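PDB 3DY0: plasma serine protease inhibitor from Homo sapiens, which inhibits serine proteases in blood plasma and other body fluids in a heparin-dependent way, binding irreversibly to their active-site serine. Local coordinates for residues L214-V219 against R252-M257; Y17-S22 against P283-S288. One frame throughout, in Å; residues are numbered along the deposited sequence.

Interaction 1 (L214-V219 against R252-M257)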
loop_
_atom_site.group_PDB
_atom_site.type_symbol
_atom_site.label_atom_id
_atom_site.label_comp_id
_atom_site.label_asym_id
_atom_site.label_seq_id
_atom_site.Cartn_x
_atom_site.Cartn_y
_atom_site.Cartn_z
ATOM N N LEU A 214 -5.125 23.107 -5.437
ATOM C CA LEU A 214 -5.708 21.885 -5.972
ATOM C C LEU A 214 -7.222 21.884 -5.809
ATOM O O LEU A 214 -7.924 21.115 -6.465
ATOM C CB LEU A 214 -5.106 20.662 -5.278
ATOM C CG LEU A 214 -3.626 20.428 -5.583
ATOM C CD1 LEU A 214 -3.152 19.160 -4.889
ATOM C CD2 LEU A 214 -3.426 20.329 -7.094
ATOM N N SER A 215 -7.709 22.762 -4.937
ATOM C CA SER A 215 -9.132 22.908 -4.657
ATOM C C SER A 215 -9.681 21.725 -3.870
ATOM O O SER A 215 -10.480 20.929 -4.370
ATOM C CB SER A 215 -9.924 23.090 -5.957
ATOM O OG SER A 215 -11.171 23.708 -5.691
ATOM N N CYS A 216 -9.249 21.630 -2.621
ATOM C CA CYS A 216 -9.692 20.555 -1.743
ATOM C C CYS A 216 -9.484 20.949 -0.293
ATOM O O CYS A 216 -8.697 21.846 0.015
ATOM C CB CYS A 216 -8.911 19.267 -2.041
ATOM S SG CYS A 216 -7.110 19.367 -1.808
ATOM N N ARG A 217 -10.218 20.285 0.591
ATOM C CA ARG A 217 -10.090 20.510 2.021
ATOM C C ARG A 217 -9.348 19.293 2.544
ATOM O O ARG A 217 -9.627 18.163 2.141
ATOM C CB ARG A 217 -11.460 20.615 2.691
ATOM C CG ARG A 217 -12.208 21.902 2.375
ATOM C CD ARG A 217 -13.442 22.010 3.251
ATOM N NE ARG A 217 -14.149 23.277 3.088
ATOM C CZ ARG A 217 -15.045 23.525 2.140
ATOM N NH1 ARG A 217 -15.635 24.713 2.082
ATOM N NH2 ARG A 217 -15.356 22.588 1.253
ATOM N N VAL A 218 -8.397 19.530 3.434
ATOM C CA VAL A 218 -7.594 18.456 3.993
ATOM C C VAL A 218 -7.769 18.438 5.500
ATOM O O VAL A 218 -7.602 19.464 6.159
ATOM C CB VAL A 218 -6.091 18.672 3.673
ATOM C CG1 VAL A 218 -5.259 17.541 4.264
ATOM C CG2 VAL A 218 -5.885 18.761 2.162
ATOM N N VAL A 219 -8.113 17.280 6.055
ATOM C CA VAL A 219 -8.279 17.179 7.497
ATOM C C VAL A 219 -7.459 16.019 8.045
ATOM O O VAL A 219 -7.462 14.918 7.494
ATOM C CB VAL A 219 -9.768 16.996 7.892
ATOM C CG1 VAL A 219 -10.270 15.630 7.460
ATOM C CG2 VAL A 219 -9.932 17.187 9.398
ATOM N N ARG A 252 3.795 16.588 1.644
ATOM C CA ARG A 252 4.648 17.306 2.590
ATOM C C ARG A 252 4.046 18.675 2.886
ATOM O O ARG A 252 4.050 19.130 4.027
ATOM C CB ARG A 252 6.062 17.508 2.031
ATOM C CG ARG A 252 6.924 16.264 1.961
ATOM C CD ARG A 252 8.406 16.651 1.873
ATOM N NE ARG A 252 8.705 17.488 0.712
ATOM C CZ ARG A 252 8.867 17.030 -0.525
ATOM N NH1 ARG A 252 8.765 15.732 -0.773
ATOM N NH2 ARG A 252 9.129 17.871 -1.519
ATOM N N LYS A 253 3.534 19.330 1.849
ATOM C CA LYS A 253 2.939 20.651 2.007
ATOM C C LYS A 253 1.744 20.600 2.948
ATOM O O LYS A 253 1.634 21.416 3.869
ATOM C CB LYS A 253 2.492 21.206 0.653
ATOM C CG LYS A 253 1.857 22.591 0.740
ATOM C CD LYS A 253 1.291 23.057 -0.597
ATOM C CE LYS A 253 -0.014 22.348 -0.937
ATOM N NZ LYS A 253 0.144 20.872 -1.036
ATOM N N TRP A 254 0.847 19.646 2.713
ATOM C CA TRP A 254 -0.340 19.511 3.546
ATOM C C TRP A 254 0.023 19.311 5.011
ATOM O O TRP A 254 -0.477 20.019 5.886
ATOM C CB TRP A 254 -1.209 18.334 3.079
ATOM C CG TRP A 254 -1.909 18.557 1.761
ATOM C CD1 TRP A 254 -2.191 19.756 1.173
ATOM C CD2 TRP A 254 -2.457 17.550 0.897
ATOM N NE1 TRP A 254 -2.880 19.562 -0.001
ATOM C CE2 TRP A 254 -3.059 18.218 -0.194
ATOM C CE3 TRP A 254 -2.502 16.150 0.941
ATOM C CZ2 TRP A 254 -3.696 17.532 -1.236
ATOM C CZ3 TRP A 254 -3.138 15.468 -0.097
ATOM C CH2 TRP A 254 -3.725 16.162 -1.166
ATOM N N LEU A 255 0.899 18.347 5.268
ATOM C CA LEU A 255 1.316 18.031 6.623
ATOM C C LEU A 255 1.978 19.186 7.368
ATOM O O LEU A 255 1.780 19.338 8.571
ATOM C CB LEU A 255 2.253 16.821 6.611
ATOM C CG LEU A 255 1.624 15.472 6.245
ATOM C CD1 LEU A 255 2.714 14.436 6.026
ATOM C CD2 LEU A 255 0.681 15.031 7.348
ATOM N N LYS A 256 2.748 20.011 6.667
ATOM C CA LYS A 256 3.430 21.116 7.337
ATOM C C LYS A 256 2.610 22.402 7.420
ATOM O O LYS A 256 2.861 23.244 8.288
ATOM C CB LYS A 256 4.780 21.398 6.659
ATOM C CG LYS A 256 4.713 22.153 5.337
ATOM C CD LYS A 256 6.038 22.045 4.585
ATOM C CE LYS A 256 6.070 22.942 3.355
ATOM N NZ LYS A 256 6.271 24.378 3.719
ATOM N N MET A 257 1.624 22.553 6.539
ATOM C CA MET A 257 0.805 23.764 6.533
ATOM C C MET A 257 -0.485 23.671 7.349
ATOM O O MET A 257 -1.207 24.663 7.505
ATOM C CB MET A 257 0.495 24.174 5.091
ATOM C CG MET A 257 1.723 24.701 4.354
ATOM S SD MET A 257 1.367 25.347 2.714
ATOM C CE MET A 257 0.258 26.658 3.102
#
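The carboxylate of Asp-211 grips both sides of this contact: OD1 accepts the indole N-H of Trp-254, OD2 the backbone N-H of Leu-214, and Lys-253 NZ adds a long, weak ion pair to OD1. With NE1 tethered, the buried indole is held in its rotation and satisfied while its ring packs against three side chains of 214-219. Val-218 supplies the clearest face contact. Its CG2, anti to the carbonyl carbon, sits over the five-membered ring of Trp-254, 3.7 Å from the centroid and 7° off the normal, which defines a CH-pi contact; the nearest ring atom, Trp-254 CE2, is also 3.7 Å from Val-218 CG2. Cys-216 comes obliquely: with chi1 61°, SG stands between the backbone N and the carbonyl carbon and comes up beside Trp-254 CZ2, 3.9 Å away, its direction 57° from the normal of the six-membered ring, an oblique sulfur-aromatic contact. Leu-214 CD1 lies 4.0 Å from Trp-254 CZ2. Ser-215 and Cys-216 both face Asp-211, forming a G1 beta bulge where strand 194-211 turns into 216-222. The indole also touches Leu-209 of strand 194-211 and Ile-232 of strand 228-234. This is the serpin packing of helix H, 248-257, on sheet B, with Lys-253 touching a bound sulfated glucosamine of heparin.

Interaction 2 (Y17-S22 against P283-S288); sequences YRALAS and PSLGIS
Ala-19 and Ser-284 point their CB atoms toward each other from a helix and a turn whose nearest CA atoms, those of these same two residues, are 6.9 Å apart. The two bonds from CA to CB run roughly head-on, at about 149° to one another, but offset, which leaves Ala-19 CB and Ser-284 CB 4.3 Å apart. The hydroxyl is not the closer part of the serine: Ser-284 OG stands 4.6 Å from Ala-19 CB, making this an apolar approach of two CB atoms. Leu-285 arrives differently. Its CB does not aim at the helix, yet chi1 of -83° and chi2 of 65° swing one methyl back, and Leu-285 CD1 ends 4.5 Å from Ala-19 CB, while CD2 lies 6.5 Å from that same CB. The small methyl of Ala-19 thus faces both Ser-284 and Leu-285, in a light contact burying 68 Å² in all. Leu-285 also packs on Phe-12, Asp-15 and Leu-16; with Ala-19 these are spaced i, i+3, i+4, i+7 along helix 12-23, so that Leu-285 meets one side of the helix. Backbone geometry fixes the turn: Gly-286 N bonds Pro-283 O at 3.0 Å, Ser-284 and Leu-285 have the angles of a type I turn, and Gly-286 follows with positive phi. Just before the turn, Val-281 packs on Ala-19 and Leu-20. In serpin terms, the contact sets helix A, 12-23, against the end of the short segment known as helix I.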
loop_
_atom_site.group_PDB
_atom_site.type_symbol
_atom_site.label_atom_id
_atom_site.label_comp_id
_atom_site.label_asym_id
_atom_site.label_seq_id
_atom_site.Cartn_x
_atom_site.Cartn_y
_atom_site.Cartn_z
ATOM N N TYR A 17 -0.650 5.387 -8.019
ATOM C CA TYR A 17 -2.033 5.701 -7.690
ATOM C C TYR A 17 -2.797 6.087 -8.954
ATOM O O TYR A 17 -3.884 5.575 -9.216
ATOM C CB TYR A 17 -2.118 6.867 -6.700
ATOM C CG TYR A 17 -3.543 7.329 -6.504
ATOM C CD1 TYR A 17 -4.371 6.733 -5.552
ATOM C CD2 TYR A 17 -4.105 8.278 -7.361
ATOM C CE1 TYR A 17 -5.728 7.069 -5.463
ATOM C CE2 TYR A 17 -5.449 8.612 -7.288
ATOM C CZ TYR A 17 -6.256 8.006 -6.341
ATOM O OH TYR A 17 -7.594 8.317 -6.305
ATOM N N ARG A 18 -2.228 7.004 -9.731
ATOM C CA ARG A 18 -2.884 7.458 -10.950
ATOM C C ARG A 18 -3.095 6.346 -11.975
ATOM O O ARG A 18 -4.121 6.320 -12.653
ATOM C CB ARG A 18 -2.110 8.628 -11.565
ATOM C CG ARG A 18 -2.358 9.957 -10.850
ATOM C CD ARG A 18 -1.622 11.112 -11.533
ATOM N NE ARG A 18 -0.194 11.101 -11.239
ATOM C CZ ARG A 18 0.356 11.681 -10.176
ATOM N NH1 ARG A 18 -0.404 12.333 -9.302
ATOM N NH2 ARG A 18 1.665 11.601 -9.983
ATOM N N ALA A 19 -2.138 5.428 -12.086
ATOM C CA ALA A 19 -2.276 4.316 -13.024
ATOM C C ALA A 19 -3.467 3.449 -12.610
ATOM O O ALA A 19 -4.270 3.031 -13.450
ATOM C CB ALA A 19 -0.998 3.480 -13.041
ATOM N N LEU A 20 -3.576 3.179 -11.312
ATOM C CA LEU A 20 -4.676 2.373 -10.796
ATOM C C LEU A 20 -6.014 3.084 -10.991
ATOM O O LEU A 20 -6.997 2.474 -11.416
ATOM C CB LEU A 20 -4.457 2.075 -9.308
ATOM C CG LEU A 20 -3.236 1.209 -8.990
ATOM C CD1 LEU A 20 -3.151 1.000 -7.478
ATOM C CD2 LEU A 20 -3.348 -0.129 -9.722
ATOM N N ALA A 21 -6.045 4.379 -10.690
ATOM C CA ALA A 21 -7.265 5.169 -10.829
ATOM C C ALA A 21 -7.739 5.216 -12.276
ATOM O O ALA A 21 -8.936 5.109 -12.556
ATOM C CB ALA A 21 -7.027 6.584 -10.314
ATOM N N SER A 22 -6.794 5.380 -13.193
ATOM C CA SER A 22 -7.120 5.444 -14.610
ATOM C C SER A 22 -7.597 4.104 -15.142
ATOM O O SER A 22 -8.427 4.052 -16.052
ATOM C CB SER A 22 -5.905 5.911 -15.412
ATOM O OG SER A 22 -5.631 7.278 -15.158
ATOM N N PRO A 283 4.251 -1.488 -15.778
ATOM C CA PRO A 283 4.909 -1.023 -17.001
ATOM C C PRO A 283 4.613 0.466 -17.236
ATOM O O PRO A 283 5.354 1.150 -17.940
ATOM C CB PRO A 283 4.304 -1.924 -18.072
ATOM C CG PRO A 283 4.152 -3.218 -17.342
ATOM C CD PRO A 283 3.584 -2.784 -16.000
ATOM N N SER A 284 3.532 0.960 -16.630
ATOM C CA SER A 284 3.150 2.367 -16.761
ATOM C C SER A 284 4.150 3.261 -16.039
ATOM O O SER A 284 4.207 4.469 -16.281
ATOM C CB SER A 284 1.750 2.606 -16.188
ATOM O OG SER A 284 0.766 1.977 -16.985
ATOM N N LEU A 285 4.918 2.662 -15.135
ATOM C CA LEU A 285 5.940 3.383 -14.388
ATOM C C LEU A 285 7.318 3.031 -14.941
ATOM O O LEU A 285 8.345 3.309 -14.317
ATOM C CB LEU A 285 5.875 3.031 -12.897
ATOM C CG LEU A 285 4.851 3.806 -12.060
ATOM C CD1 LEU A 285 3.442 3.466 -12.510
ATOM C CD2 LEU A 285 5.048 3.471 -10.588
ATOM N N GLY A 286 7.329 2.406 -16.114
ATOM C CA GLY A 286 8.585 2.039 -16.742
ATOM C C GLY A 286 9.194 0.733 -16.269
ATOM O O GLY A 286 10.295 0.376 -16.692
ATOM N N ILE A 287 8.500 0.019 -15.390
ATOM C CA ILE A 287 9.005 -1.255 -14.882
ATOM C C ILE A 287 8.343 -2.351 -15.706
ATOM O O ILE A 287 7.206 -2.745 -15.437
ATOM C CB ILE A 287 8.658 -1.433 -13.392
ATOM C CG1 ILE A 287 9.284 -0.290 -12.589
ATOM C CG2 ILE A 287 9.175 -2.774 -12.891
ATOM C CD1 ILE A 287 8.884 -0.260 -11.127
ATOM N N SER A 288 9.068 -2.857 -16.700
ATOM C CA SER A 288 8.507 -3.865 -17.591
ATOM C C SER A 288 9.352 -5.107 -17.871
ATOM O O SER A 288 8.826 -6.215 -17.919
ATOM C CB SER A 288 8.154 -3.205 -18.927
ATOM O OG SER A 288 9.328 -2.753 -19.589
#

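From the N terminus, the chain enters helix 12-23, where 17-22 meets its partner 283-288 across 260 intervening residues. Well inside that span it forms strand 216-222, runs through strand 228-234 and helix 239-245, and comes back at 252-257, so interaction 1 closes a short loop of 32 residues. Only after strand 259-277 does 283-288 close interaction 2, within which interaction 1 is therefore nested; the two do not cross. Their centres lie 24 Å apart and their nearest atoms about 9 Å, without touching. The region between is bridged by 239-246: Val-242 meets Cys-216, Glu-243 bonds Tyr-17, and Leu-246 touches both Trp-254 and Tyr-17.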